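Local coordinates for protein putative peptidase (Bacteroides fragilis, PDB 5DYN) that is probably a clostripain-family (C11) cysteine protease that activates the Bacteroides fragilis toxin by cleavage, represented here by its C-terminal part, at residues L160-Y165 and D207-S212; G144-D149 and T203-A208; V124-V129 and D175-A180; Q138-S143 and Y165-G170. All blocks are in the same frame, centred on the assembly; numbering follows the deposited sequence.

Contact 1: residues L160-Y165 and D207-S212; sequences LDRFIY and DAKGLS. With NA (sodium ion), chain I; NA (sodium ion), chain J.
Charge dominates the meeting of D161 and R162 with D207 and K209. K209 NZ forms a salt bridge to D161 OD2 at 2.8 Å, coming from above the carboxylate plane. R162 grips the same oxygen side-on with NE and NH2, and OD2 lies close to the guanidinium plane. Three donor nitrogens share OD2, which would help offset the closeness of the two cations. D161 OD1 is hydrogen-bonded to the hydroxyl of Y174. The second salt bridge is weak: R162 NH1 lies 3.5 Å from D207 OD2, with the two planes 50° apart. A bend at R162 chi2 (-67°) lays CD against the D207 carboxylate, and a bend at chi3 turns the guanidinium back to D161. K209 NZ also donates to D207 O at 2.7 Å.

One backbone bond is almost straight, L160 N to L211 O at 3.0 Å and 176°. Water 1 donates to the same L211 O and accepts from D161 N. L160 CD2 lies 4.2 Å from L211 CD2.

D207 OD1 and S212 OG each bind a sodium ion; F34 and P55 complete the S212 site. This four-residue salt-bridge network ties the first turn of helix 160-167 to the loop entering strand 212-213.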
loop_
_atom_site.group_PDB
_atom_site.type_symbol
_atom_site.label_atom_id
_atom_site.label_comp_id
_atom_site.label_asym_id
_atom_site.label_seq_id
_atom_site.Cartn_x
_atom_site.Cartn_y
_atom_site.Cartn_z
ATOM N N LEU B 160 -12.612 1.259 8.156
ATOM C CA LEU B 160 -13.686 2.067 7.587
ATOM C C LEU B 160 -15.060 1.439 7.794
ATOM O O LEU B 160 -16.003 2.112 8.214
ATOM C CB LEU B 160 -13.441 2.299 6.094
ATOM C CG LEU B 160 -14.562 2.999 5.322
ATOM C CD1 LEU B 160 -14.751 4.420 5.819
ATOM C CD2 LEU B 160 -14.281 2.982 3.827
ATOM N N ASP B 161 -15.166 0.149 7.500
ATOM C CA ASP B 161 -16.439 -0.550 7.605
ATOM C C ASP B 161 -16.989 -0.549 9.029
ATOM O O ASP B 161 -18.174 -0.292 9.241
ATOM C CB ASP B 161 -16.300 -1.988 7.108
ATOM C CG ASP B 161 -17.535 -2.819 7.387
ATOM O OD1 ASP B 161 -18.494 -2.739 6.588
ATOM O OD2 ASP B 161 -17.548 -3.547 8.404
ATOM N N ARG B 162 -16.131 -0.831 10.002
ATOM C CA ARG B 162 -16.563 -0.869 11.395
ATOM C C ARG B 162 -16.925 0.522 11.906
ATOM O O ARG B 162 -17.780 0.667 12.780
ATOM C CB ARG B 162 -15.480 -1.495 12.275
ATOM C CG ARG B 162 -15.260 -2.980 12.028
ATOM C CD ARG B 162 -16.469 -3.805 12.451
ATOM N NE ARG B 162 -17.484 -3.887 11.405
ATOM C CZ ARG B 162 -18.681 -4.445 11.562
ATOM N NH1 ARG B 162 -19.023 -4.976 12.727
ATOM N NH2 ARG B 162 -19.535 -4.470 10.549
ATOM N N PHE B 163 -16.277 1.542 11.353
ATOM C CA PHE B 163 -16.585 2.921 11.715
ATOM C C PHE B 163 -17.968 3.339 11.208
ATOM O O PHE B 163 -18.743 3.962 11.939
ATOM C CB PHE B 163 -15.513 3.869 11.172
ATOM C CG PHE B 163 -15.874 5.323 11.289
ATOM C CD1 PHE B 163 -16.002 5.922 12.531
ATOM C CD2 PHE B 163 -16.081 6.092 10.154
ATOM C CE1 PHE B 163 -16.336 7.262 12.641
ATOM C CE2 PHE B 163 -16.414 7.434 10.257
ATOM C CZ PHE B 163 -16.543 8.018 11.503
ATOM N N ILE B 164 -18.275 3.000 9.959
ATOM C CA ILE B 164 -19.588 3.304 9.397
ATOM C C ILE B 164 -20.652 2.512 10.151
ATOM O O ILE B 164 -21.746 3.013 10.415
ATOM C CB ILE B 164 -19.666 2.988 7.882
ATOM C CG1 ILE B 164 -18.615 3.787 7.112
ATOM C CG2 ILE B 164 -21.042 3.323 7.331
ATOM C CD1 ILE B 164 -18.804 5.289 7.203
ATOM N N TYR B 165 -20.311 1.280 10.513
ATOM C CA TYR B 165 -21.202 0.431 11.295
ATOM C C TYR B 165 -21.505 1.051 12.658
ATOM O O TYR B 165 -22.637 1.003 13.140
ATOM C CB TYR B 165 -20.589 -0.958 11.478
ATOM C CG TYR B 165 -21.495 -1.937 12.187
ATOM C CD1 TYR B 165 -22.379 -2.733 11.472
ATOM C CD2 TYR B 165 -21.464 -2.071 13.571
ATOM C CE1 TYR B 165 -23.208 -3.631 12.112
ATOM C CE2 TYR B 165 -22.291 -2.967 14.220
ATOM C CZ TYR B 165 -23.159 -3.743 13.485
ATOM O OH TYR B 165 -23.984 -4.638 14.121
ATOM N N ASP B 207 -13.899 -8.863 12.551
ATOM C CA ASP B 207 -14.883 -8.172 11.724
ATOM C C ASP B 207 -14.272 -7.012 10.937
ATOM O O ASP B 207 -14.979 -6.285 10.240
ATOM C CB ASP B 207 -16.050 -7.665 12.581
ATOM C CG ASP B 207 -15.599 -6.785 13.733
ATOM O OD1 ASP B 207 -14.407 -6.419 13.787
ATOM O OD2 ASP B 207 -16.450 -6.449 14.584
ATOM N N ALA B 208 -12.959 -6.835 11.057
ATOM C CA ALA B 208 -12.256 -5.852 10.241
ATOM C C ALA B 208 -12.298 -6.292 8.778
ATOM O O ALA B 208 -12.332 -7.489 8.487
ATOM C CB ALA B 208 -10.825 -5.681 10.713
ATOM N N LYS B 209 -12.301 -5.332 7.859
ATOM C CA LYS B 209 -12.457 -5.655 6.447
ATOM C C LYS B 209 -11.207 -5.336 5.629
ATOM O O LYS B 209 -11.132 -5.680 4.449
ATOM C CB LYS B 209 -13.668 -4.922 5.869
ATOM C CG LYS B 209 -14.978 -5.200 6.603
ATOM C CD LYS B 209 -15.241 -6.689 6.765
ATOM C CE LYS B 209 -16.680 -6.955 7.194
ATOM N NZ LYS B 209 -17.029 -6.271 8.471
ATOM N N GLY B 210 -10.234 -4.675 6.251
ATOM C CA GLY B 210 -8.928 -4.496 5.637
ATOM C C GLY B 210 -8.655 -3.192 4.908
ATOM O O GLY B 210 -7.633 -3.059 4.237
ATOM N N LEU B 211 -9.562 -2.229 5.034
ATOM C CA LEU B 211 -9.358 -0.909 4.445
ATOM C C LEU B 211 -9.496 0.150 5.524
ATOM O O LEU B 211 -10.527 0.230 6.193
ATOM C CB LEU B 211 -10.352 -0.650 3.312
ATOM C CG LEU B 211 -10.152 0.646 2.518
ATOM C CD1 LEU B 211 -8.851 0.602 1.726
ATOM C CD2 LEU B 211 -11.337 0.910 1.600
ATOM N N SER B 212 -8.458 0.961 5.698
ATOM C CA SER B 212 -8.444 1.919 6.794
ATOM C C SER B 212 -9.060 3.258 6.411
ATOM O O SER B 212 -9.215 3.579 5.232
ATOM C CB SER B 212 -7.018 2.146 7.293
ATOM O OG SER B 212 -6.309 2.993 6.408
HETATM NA NA NA I . -13.589 -4.139 14.979
HETATM NA NA NA J . -3.706 2.358 6.775
HETATM O O HOH W 1 -12.621 -1.359 6.330
#

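Contact 2: residues G144-D149 and T203-A208; sequences GVMCYD and TMNQDA. With NA (sodium ion), chain I.
T203 O receives the methyl of M146, whose CE lies 3.4 Å away. M204 follows, and its SD touches two partners. M146 CE meets it at 3.6 Å, the two side chains crossing at about a right angle. The Y148 ring presents its edge: SD is 5.0 Å from the centroid and 81° off the normal, a Met-aromatic contact. Bends at chi2 and chi3 turn the end of M204 back toward that ring.

N205 N makes a weak but straight hydrogen bond to M146 SD, 3.6 Å and 171°. The N205 side chain crosses that of M146 at a slant, with ND2 3.7 Å from M146 CB. As built, ND2 is 2.8 Å from the sodium ion and a doubtful ligand; an amide would be expected to offer its oxygen. N205 opens a type I beta turn that ends at A208. G144 O binds the same ion as D207, at 2.5 Å.

The A208 methyl packs on M146 CG and meets Y148 OH at 3.5 Å. That hydroxyl is hydrogen-bonded to D159 and G210. This is a sodium site joining two loops, bound by G144 O and D207 OD1, with N205 beside it and a buried methionine-tyrosine cluster adjoining.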
loop_
_atom_site.group_PDB
_atom_site.type_symbol
_atom_site.label_atom_id
_atom_site.label_comp_id
_atom_site.label_asym_id
_atom_site.label_seq_id
_atom_site.Cartn_x
_atom_site.Cartn_y
_atom_site.Cartn_z
ATOM N N GLY B 144 -14.576 -1.110 19.859
ATOM C CA GLY B 144 -15.101 -2.113 18.951
ATOM C C GLY B 144 -14.734 -1.838 17.506
ATOM O O GLY B 144 -14.836 -2.721 16.654
ATOM N N VAL B 145 -14.313 -0.610 17.222
ATOM C CA VAL B 145 -13.835 -0.262 15.889
ATOM C C VAL B 145 -12.339 -0.526 15.800
ATOM O O VAL B 145 -11.545 0.177 16.426
ATOM C CB VAL B 145 -14.110 1.211 15.535
ATOM C CG1 VAL B 145 -13.593 1.522 14.136
ATOM C CG2 VAL B 145 -15.593 1.522 15.644
ATOM N N MET B 146 -11.967 -1.546 15.030
ATOM C CA MET B 146 -10.570 -1.952 14.894
ATOM C C MET B 146 -9.676 -0.777 14.550
ATOM O O MET B 146 -9.951 -0.027 13.612
ATOM C CB MET B 146 -10.417 -3.034 13.823
ATOM C CG MET B 146 -8.965 -3.426 13.553
ATOM S SD MET B 146 -8.175 -4.172 14.997
ATOM C CE MET B 146 -6.475 -4.298 14.440
ATOM N N CYS B 147 -8.616 -0.613 15.331
ATOM C CA CYS B 147 -7.616 0.406 15.059
ATOM C C CYS B 147 -6.354 -0.261 14.535
ATOM O O CYS B 147 -5.727 -1.051 15.243
ATOM C CB CYS B 147 -7.309 1.216 16.316
ATOM S SG CYS B 147 -6.199 2.612 16.045
ATOM N N TYR B 148 -5.992 0.048 13.292
ATOM C CA TYR B 148 -4.805 -0.532 12.671
ATOM C C TYR B 148 -3.524 0.152 13.145
ATOM O O TYR B 148 -2.423 -0.328 12.879
ATOM C CB TYR B 148 -4.894 -0.443 11.145
ATOM C CG TYR B 148 -6.054 -1.194 10.533
ATOM C CD1 TYR B 148 -6.131 -2.583 10.607
ATOM C CD2 TYR B 148 -7.064 -0.515 9.862
ATOM C CE1 TYR B 148 -7.191 -3.271 10.043
ATOM C CE2 TYR B 148 -8.125 -1.193 9.291
ATOM C CZ TYR B 148 -8.185 -2.570 9.383
ATOM O OH TYR B 148 -9.242 -3.241 8.812
ATOM N N ASP B 149 -3.678 1.278 13.837
ATOM C CA ASP B 149 -2.540 2.058 14.307
ATOM C C ASP B 149 -2.306 1.820 15.794
ATOM O O ASP B 149 -3.068 2.282 16.640
ATOM C CB ASP B 149 -2.762 3.545 14.025
ATOM C CG ASP B 149 -1.490 4.370 14.160
ATOM O OD1 ASP B 149 -0.546 3.926 14.852
ATOM O OD2 ASP B 149 -1.437 5.472 13.570
ATOM N N THR B 203 -4.092 -7.967 18.511
ATOM C CA THR B 203 -5.188 -8.715 17.905
ATOM C C THR B 203 -5.789 -7.987 16.701
ATOM O O THR B 203 -6.074 -6.790 16.755
ATOM C CB THR B 203 -6.310 -8.993 18.934
ATOM O OG1 THR B 203 -5.766 -9.679 20.067
ATOM C CG2 THR B 203 -7.412 -9.840 18.315
ATOM N N MET B 204 -5.966 -8.724 15.610
ATOM C CA MET B 204 -6.697 -8.223 14.458
ATOM C C MET B 204 -8.156 -8.648 14.565
ATOM O O MET B 204 -8.469 -9.828 14.406
ATOM C CB MET B 204 -6.086 -8.743 13.156
ATOM C CG MET B 204 -6.835 -8.309 11.907
ATOM S SD MET B 204 -6.671 -6.542 11.604
ATOM C CE MET B 204 -4.936 -6.430 11.174
ATOM N N ASN B 205 -9.037 -7.690 14.844
ATOM C CA ASN B 205 -10.464 -7.972 14.993
ATOM C C ASN B 205 -11.031 -8.738 13.803
ATOM O O ASN B 205 -10.724 -8.436 12.650
ATOM C CB ASN B 205 -11.246 -6.676 15.199
ATOM C CG ASN B 205 -10.945 -6.025 16.529
ATOM O OD1 ASN B 205 -10.159 -6.545 17.320
ATOM N ND2 ASN B 205 -11.562 -4.875 16.781
ATOM N N GLN B 206 -11.855 -9.735 14.102
ATOM C CA GLN B 206 -12.341 -10.659 13.087
ATOM C C GLN B 206 -13.352 -10.008 12.149
ATOM O O GLN B 206 -13.626 -10.536 11.072
ATOM C CB GLN B 206 -12.957 -11.894 13.751
ATOM C CG GLN B 206 -11.956 -12.748 14.534
ATOM C CD GLN B 206 -10.831 -13.297 13.667
ATOM O OE1 GLN B 206 -11.054 -13.717 12.529
ATOM N NE2 GLN B 206 -9.612 -13.289 14.201
ATOM N N ASP B 207 -13.899 -8.863 12.551
ATOM C CA ASP B 207 -14.883 -8.172 11.724
ATOM C C ASP B 207 -14.272 -7.012 10.937
ATOM O O ASP B 207 -14.979 -6.285 10.240
ATOM C CB ASP B 207 -16.050 -7.665 12.581
ATOM C CG ASP B 207 -15.599 -6.785 13.733
ATOM O OD1 ASP B 207 -14.407 -6.419 13.787
ATOM O OD2 ASP B 207 -16.450 -6.449 14.584
ATOM N N ALA B 208 -12.959 -6.835 11.057
ATOM C CA ALA B 208 -12.256 -5.852 10.241
ATOM C C ALA B 208 -12.298 -6.292 8.778
ATOM O O ALA B 208 -12.332 -7.489 8.487
ATOM C CB ALA B 208 -10.825 -5.681 10.713
HETATM NA NA NA I . -13.589 -4.139 14.979
#

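Contact 3: residues V124-V129 and D175-A180; sequences VATSKV and DSWREA. With NA (sodium ion), chain H.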
loop_
_atom_site.group_PDB
_atom_site.type_symbol
_atom_site.label_atom_id
_atom_site.label_comp_id
_atom_site.label_asym_id
_atom_site.label_seq_id
_atom_site.Cartn_x
_atom_site.Cartn_y
_atom_site.Cartn_z
ATOM N N VAL B 124 -19.524 8.040 -3.117
ATOM C CA VAL B 124 -20.931 8.407 -3.208
ATOM C C VAL B 124 -21.698 7.808 -2.037
ATOM O O VAL B 124 -22.431 8.507 -1.339
ATOM C CB VAL B 124 -21.564 7.934 -4.537
ATOM C CG1 VAL B 124 -23.054 8.239 -4.557
ATOM C CG2 VAL B 124 -20.872 8.588 -5.720
ATOM N N ALA B 125 -21.509 6.509 -1.826
ATOM C CA ALA B 125 -22.160 5.794 -0.736
ATOM C C ALA B 125 -21.853 6.427 0.613
ATOM O O ALA B 125 -22.740 6.587 1.453
ATOM C CB ALA B 125 -21.736 4.338 -0.736
ATOM N N THR B 126 -20.591 6.788 0.815
ATOM C CA THR B 126 -20.151 7.354 2.084
ATOM C C THR B 126 -20.736 8.748 2.304
ATOM O O THR B 126 -21.068 9.117 3.432
ATOM C CB THR B 126 -18.616 7.416 2.158
ATOM O OG1 THR B 126 -18.071 6.137 1.808
ATOM C CG2 THR B 126 -18.168 7.780 3.552
ATOM N N SER B 127 -20.882 9.510 1.221
ATOM C CA SER B 127 -21.440 10.859 1.307
ATOM C C SER B 127 -22.909 10.844 1.724
ATOM O O SER B 127 -23.424 11.838 2.226
ATOM C CB SER B 127 -21.281 11.597 -0.024
ATOM O OG SER B 127 -22.049 10.984 -1.043
ATOM N N LYS B 128 -23.581 9.716 1.515
ATOM C CA LYS B 128 -24.973 9.567 1.932
ATOM C C LYS B 128 -25.065 9.284 3.430
ATOM O O LYS B 128 -26.131 9.406 4.030
ATOM C CB LYS B 128 -25.657 8.443 1.147
ATOM C CG LYS B 128 -25.729 8.673 -0.357
ATOM C CD LYS B 128 -26.364 7.487 -1.075
ATOM C CE LYS B 128 -26.832 7.875 -2.477
ATOM N NZ LYS B 128 -27.528 6.756 -3.181
ATOM N N VAL B 129 -23.942 8.906 4.029
ATOM C CA VAL B 129 -23.921 8.499 5.431
ATOM C C VAL B 129 -23.374 9.578 6.362
ATOM O O VAL B 129 -24.039 9.977 7.319
ATOM C CB VAL B 129 -23.076 7.224 5.624
ATOM C CG1 VAL B 129 -22.937 6.896 7.103
ATOM C CG2 VAL B 129 -23.688 6.056 4.861
ATOM N N ASP B 175 -26.402 -1.176 5.713
ATOM C CA ASP B 175 -26.586 -2.214 4.702
ATOM C C ASP B 175 -26.445 -1.661 3.293
ATOM O O ASP B 175 -25.830 -2.288 2.432
ATOM C CB ASP B 175 -27.951 -2.880 4.864
ATOM C CG ASP B 175 -28.122 -3.527 6.221
ATOM O OD1 ASP B 175 -27.097 -3.868 6.848
ATOM O OD2 ASP B 175 -29.278 -3.701 6.662
ATOM N N SER B 176 -27.017 -0.482 3.067
ATOM C CA SER B 176 -26.910 0.189 1.779
ATOM C C SER B 176 -25.455 0.516 1.484
ATOM O O SER B 176 -24.949 0.217 0.403
ATOM C CB SER B 176 -27.754 1.463 1.755
ATOM O OG SER B 176 -29.136 1.155 1.795
ATOM N N TRP B 177 -24.790 1.125 2.461
ATOM C CA TRP B 177 -23.380 1.468 2.333
ATOM C C TRP B 177 -22.531 0.212 2.173
ATOM O O TRP B 177 -21.599 0.178 1.369
ATOM C CB TRP B 177 -22.908 2.272 3.546
ATOM C CG TRP B 177 -21.463 2.648 3.480
ATOM C CD1 TRP B 177 -20.938 3.793 2.958
ATOM C CD2 TRP B 177 -20.350 1.873 3.948
ATOM N NE1 TRP B 177 -19.570 3.781 3.071
ATOM C CE2 TRP B 177 -19.183 2.613 3.675
ATOM C CE3 TRP B 177 -20.229 0.625 4.568
ATOM C CZ2 TRP B 177 -17.909 2.148 4.004
ATOM C CZ3 TRP B 177 -18.964 0.165 4.894
ATOM C CH2 TRP B 177 -17.822 0.925 4.611
ATOM N N ARG B 178 -22.869 -0.815 2.946
ATOM C CA ARG B 178 -22.149 -2.082 2.928
ATOM C C ARG B 178 -22.180 -2.737 1.547
ATOM O O ARG B 178 -21.227 -3.410 1.149
ATOM C CB ARG B 178 -22.737 -3.029 3.976
ATOM C CG ARG B 178 -22.134 -4.415 3.980
ATOM C CD ARG B 178 -20.641 -4.374 4.229
ATOM N NE ARG B 178 -20.088 -5.722 4.303
ATOM C CZ ARG B 178 -20.035 -6.443 5.418
ATOM N NH1 ARG B 178 -20.496 -5.943 6.557
ATOM N NH2 ARG B 178 -19.518 -7.663 5.394
ATOM N N GLU B 179 -23.274 -2.529 0.819
ATOM C CA GLU B 179 -23.401 -3.045 -0.541
ATOM C C GLU B 179 -22.330 -2.451 -1.448
ATOM O O GLU B 179 -21.733 -3.152 -2.265
ATOM C CB GLU B 179 -24.792 -2.749 -1.111
ATOM C CG GLU B 179 -25.913 -3.562 -0.479
ATOM C CD GLU B 179 -27.249 -3.362 -1.172
ATOM O OE1 GLU B 179 -27.620 -2.199 -1.441
ATOM O OE2 GLU B 179 -27.928 -4.374 -1.450
ATOM N N ALA B 180 -22.091 -1.154 -1.293
ATOM C CA ALA B 180 -21.101 -0.463 -2.105
ATOM C C ALA B 180 -19.685 -0.840 -1.690
ATOM O O ALA B 180 -18.785 -0.909 -2.528
ATOM C CB ALA B 180 -21.296 1.037 -2.008
HETATM NA NA NA H . -18.781 0.265 -4.841
#
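An indole N-H bonded to a threonine hydroxyl between two helical segments is the unusual feature here. W177 NE1 donates to T126 OG1 at 3.1 Å and 166°. The oxygen lies only 4° out of the indole plane, so the bond lies in the plane of the ring. T126 OG1 is also hydrogen-bonded to L122 O one turn back. It thus links its own helix to the tryptophan.

W177 reaches across because its CG is anti to the backbone N (chi1 180°). The pyrrole edge of the ring then faces the backbone of A125 and T126. W177 CD1 sits 3.6 Å from A125 C, with A125 O also in the ring plane. The A125 methyl lies next to it, 3.8 Å from W177 CD1 and 3.6 Å from A180 CB, a close approach of two small residues. V129 CG2 adds a looser touch, 4.0 Å from W177 CD1. A180 O binds a sodium ion together with E118.

Beyond this contact W177 packs on L160, D161 and I164 of helix 160-167 and on the F181 ring. V129 touches I167 and T168. The contact therefore joins helices 119-127 and 172-182, with helix 160-167 as a third neighbour.

Contact 4: residues Q138-S143 and Y165-G170; sequences QNFDLS and YQITAG
The flat groups of F140 and Q166 carry this surface contact. The F140 ring is approached obliquely by I167, whose CG2 stands 4.3 Å from F140 CD2. W243 lies nearly parallel to F140, and F163 meets it edge-to-face. G170 CA lies over one face of the Y165 ring, and R162 makes a cation-pi contact on the opposite face. The Q166 amide uses its nitrogen. NE2 donates to D141 O at 2.6 Å and to S143 O at 2.9 Å. Both acceptors are tilted from the amide plane, by 17° and 24°, and neither bond is straight. Two carbonyls thus grip a single NH2 group, which fixes which way round the amide sits.

Q166 gets there by a bend at chi2 (86°), after CG leaves anti to the backbone N. This turns the amide toward the loop, and CG itself lies 3.6 Å from D141 O. In the loop S143 OG donates to D141 OD1, a bond of 3.2 Å.

Helix 160-167 ends in a Schellman motif at A169, with G170 N bonded to Y165 O. The contact joins the last turn of helix 160-167 to the loop that runs from helix 130-133 toward strand 158-159.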
loop_
_atom_site.group_PDB
_atom_site.type_symbol
_atom_site.label_atom_id
_atom_site.label_comp_id
_atom_site.label_asym_id
_atom_site.label_seq_id
_atom_site.Cartn_x
_atom_site.Cartn_y
_atom_site.Cartn_z
ATOM N N GLN B 138 -17.365 16.270 17.853
ATOM C CA GLN B 138 -17.092 15.587 19.114
ATOM C C GLN B 138 -16.327 14.286 18.881
ATOM O O GLN B 138 -16.566 13.591 17.892
ATOM C CB GLN B 138 -18.410 15.310 19.849
ATOM C CG GLN B 138 -18.305 14.366 21.032
ATOM C CD GLN B 138 -19.639 14.150 21.717
ATOM O OE1 GLN B 138 -19.921 14.757 22.750
ATOM N NE2 GLN B 138 -20.469 13.281 21.146
ATOM N N ASN B 139 -15.401 13.968 19.783
ATOM C CA ASN B 139 -14.701 12.688 19.736
ATOM C C ASN B 139 -15.676 11.516 19.691
ATOM O O ASN B 139 -16.697 11.513 20.381
ATOM C CB ASN B 139 -13.763 12.536 20.934
ATOM C CG ASN B 139 -12.454 13.275 20.744
ATOM O OD1 ASN B 139 -12.047 13.559 19.615
ATOM N ND2 ASN B 139 -11.783 13.585 21.848
ATOM N N PHE B 140 -15.356 10.525 18.868
ATOM C CA PHE B 140 -16.240 9.389 18.666
ATOM C C PHE B 140 -16.038 8.317 19.735
ATOM O O PHE B 140 -14.979 8.239 20.357
ATOM C CB PHE B 140 -16.020 8.791 17.272
ATOM C CG PHE B 140 -16.377 9.724 16.143
ATOM C CD1 PHE B 140 -15.493 10.709 15.727
ATOM C CD2 PHE B 140 -17.597 9.607 15.491
ATOM C CE1 PHE B 140 -15.818 11.563 14.685
ATOM C CE2 PHE B 140 -17.931 10.459 14.449
ATOM C CZ PHE B 140 -17.039 11.439 14.045
ATOM N N ASP B 141 -17.067 7.506 19.953
ATOM C CA ASP B 141 -16.949 6.318 20.791
ATOM C C ASP B 141 -16.483 5.157 19.915
ATOM O O ASP B 141 -17.294 4.469 19.295
ATOM C CB ASP B 141 -18.284 5.998 21.471
ATOM C CG ASP B 141 -18.204 4.789 22.388
ATOM O OD1 ASP B 141 -17.088 4.434 22.825
ATOM O OD2 ASP B 141 -19.267 4.198 22.679
ATOM N N LEU B 142 -15.171 4.951 19.861
ATOM C CA LEU B 142 -14.581 4.048 18.876
ATOM C C LEU B 142 -14.247 2.661 19.413
ATOM O O LEU B 142 -13.480 1.922 18.794
ATOM C CB LEU B 142 -13.316 4.676 18.292
ATOM C CG LEU B 142 -13.542 5.930 17.453
ATOM C CD1 LEU B 142 -12.217 6.496 16.973
ATOM C CD2 LEU B 142 -14.453 5.605 16.281
ATOM N N SER B 143 -14.813 2.310 20.561
ATOM C CA SER B 143 -14.620 0.972 21.106
ATOM C C SER B 143 -15.287 -0.035 20.178
ATOM O O SER B 143 -16.421 0.169 19.744
ATOM C CB SER B 143 -15.186 0.868 22.524
ATOM O OG SER B 143 -16.546 1.260 22.558
ATOM N N TYR B 165 -20.311 1.280 10.513
ATOM C CA TYR B 165 -21.202 0.431 11.295
ATOM C C TYR B 165 -21.505 1.051 12.658
ATOM O O TYR B 165 -22.637 1.003 13.140
ATOM C CB TYR B 165 -20.589 -0.958 11.478
ATOM C CG TYR B 165 -21.495 -1.937 12.187
ATOM C CD1 TYR B 165 -22.379 -2.733 11.472
ATOM C CD2 TYR B 165 -21.464 -2.071 13.571
ATOM C CE1 TYR B 165 -23.208 -3.631 12.112
ATOM C CE2 TYR B 165 -22.291 -2.967 14.220
ATOM C CZ TYR B 165 -23.159 -3.743 13.485
ATOM O OH TYR B 165 -23.984 -4.638 14.121
ATOM N N GLN B 166 -20.479 1.628 13.271
ATOM C CA GLN B 166 -20.609 2.242 14.586
ATOM C C GLN B 166 -21.574 3.427 14.561
ATOM O O GLN B 166 -22.511 3.495 15.360
ATOM C CB GLN B 166 -19.238 2.692 15.092
ATOM C CG GLN B 166 -19.207 3.135 16.547
ATOM C CD GLN B 166 -19.017 1.975 17.505
ATOM O OE1 GLN B 166 -19.661 0.934 17.375
ATOM N NE2 GLN B 166 -18.117 2.146 18.467
ATOM N N ILE B 167 -21.346 4.353 13.636
ATOM C CA ILE B 167 -22.111 5.595 13.600
ATOM C C ILE B 167 -23.532 5.394 13.081
ATOM O O ILE B 167 -24.407 6.223 13.323
ATOM C CB ILE B 167 -21.406 6.659 12.738
ATOM C CG1 ILE B 167 -21.394 6.245 11.266
ATOM C CG2 ILE B 167 -19.987 6.889 13.240
ATOM C CD1 ILE B 167 -20.773 7.280 10.358
ATOM N N THR B 168 -23.763 4.295 12.369
ATOM C CA THR B 168 -25.104 3.981 11.886
ATOM C C THR B 168 -25.760 2.902 12.737
ATOM O O THR B 168 -26.876 2.475 12.446
ATOM C CB THR B 168 -25.093 3.509 10.417
ATOM O OG1 THR B 168 -24.385 2.269 10.319
ATOM C CG2 THR B 168 -24.434 4.543 9.523
ATOM N N ALA B 169 -25.056 2.458 13.776
ATOM C CA ALA B 169 -25.530 1.387 14.649
ATOM C C ALA B 169 -25.960 0.161 13.846
ATOM O O ALA B 169 -26.854 -0.579 14.255
ATOM C CB ALA B 169 -26.675 1.879 15.521
ATOM N N GLY B 170 -25.323 -0.033 12.696
ATOM C CA GLY B 170 -25.635 -1.140 11.813
ATOM C C GLY B 170 -27.064 -1.161 11.305
ATOM O O GLY B 170 -27.627 -2.234 11.090
#

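Helix 160-167 is the common element. Contact 1 uses its start and contact 4 its end, and they share Y165. Their centres are about 11 Å apart. Contacts 1 and 2 share D207, A208 and one sodium ion, with centres about 8 Å apart. Contact 3 is about 13 Å from contact 1 but 20 Å from contact 2, between centres, and does not touch contact 2. It touches contacts 1 and 4 through helix 160-167. Contacts 2 and 4 touch through V145 and Q166. Along the chain contact 4 is nested within contact 3, contacts 1 and 2 end on the same stretch, and the remaining pairs interleave. Together they join helices 119-127, 160-167 and 172-182 to surrounding loops; contact 2 lies next to strands 185-196 and 200-203.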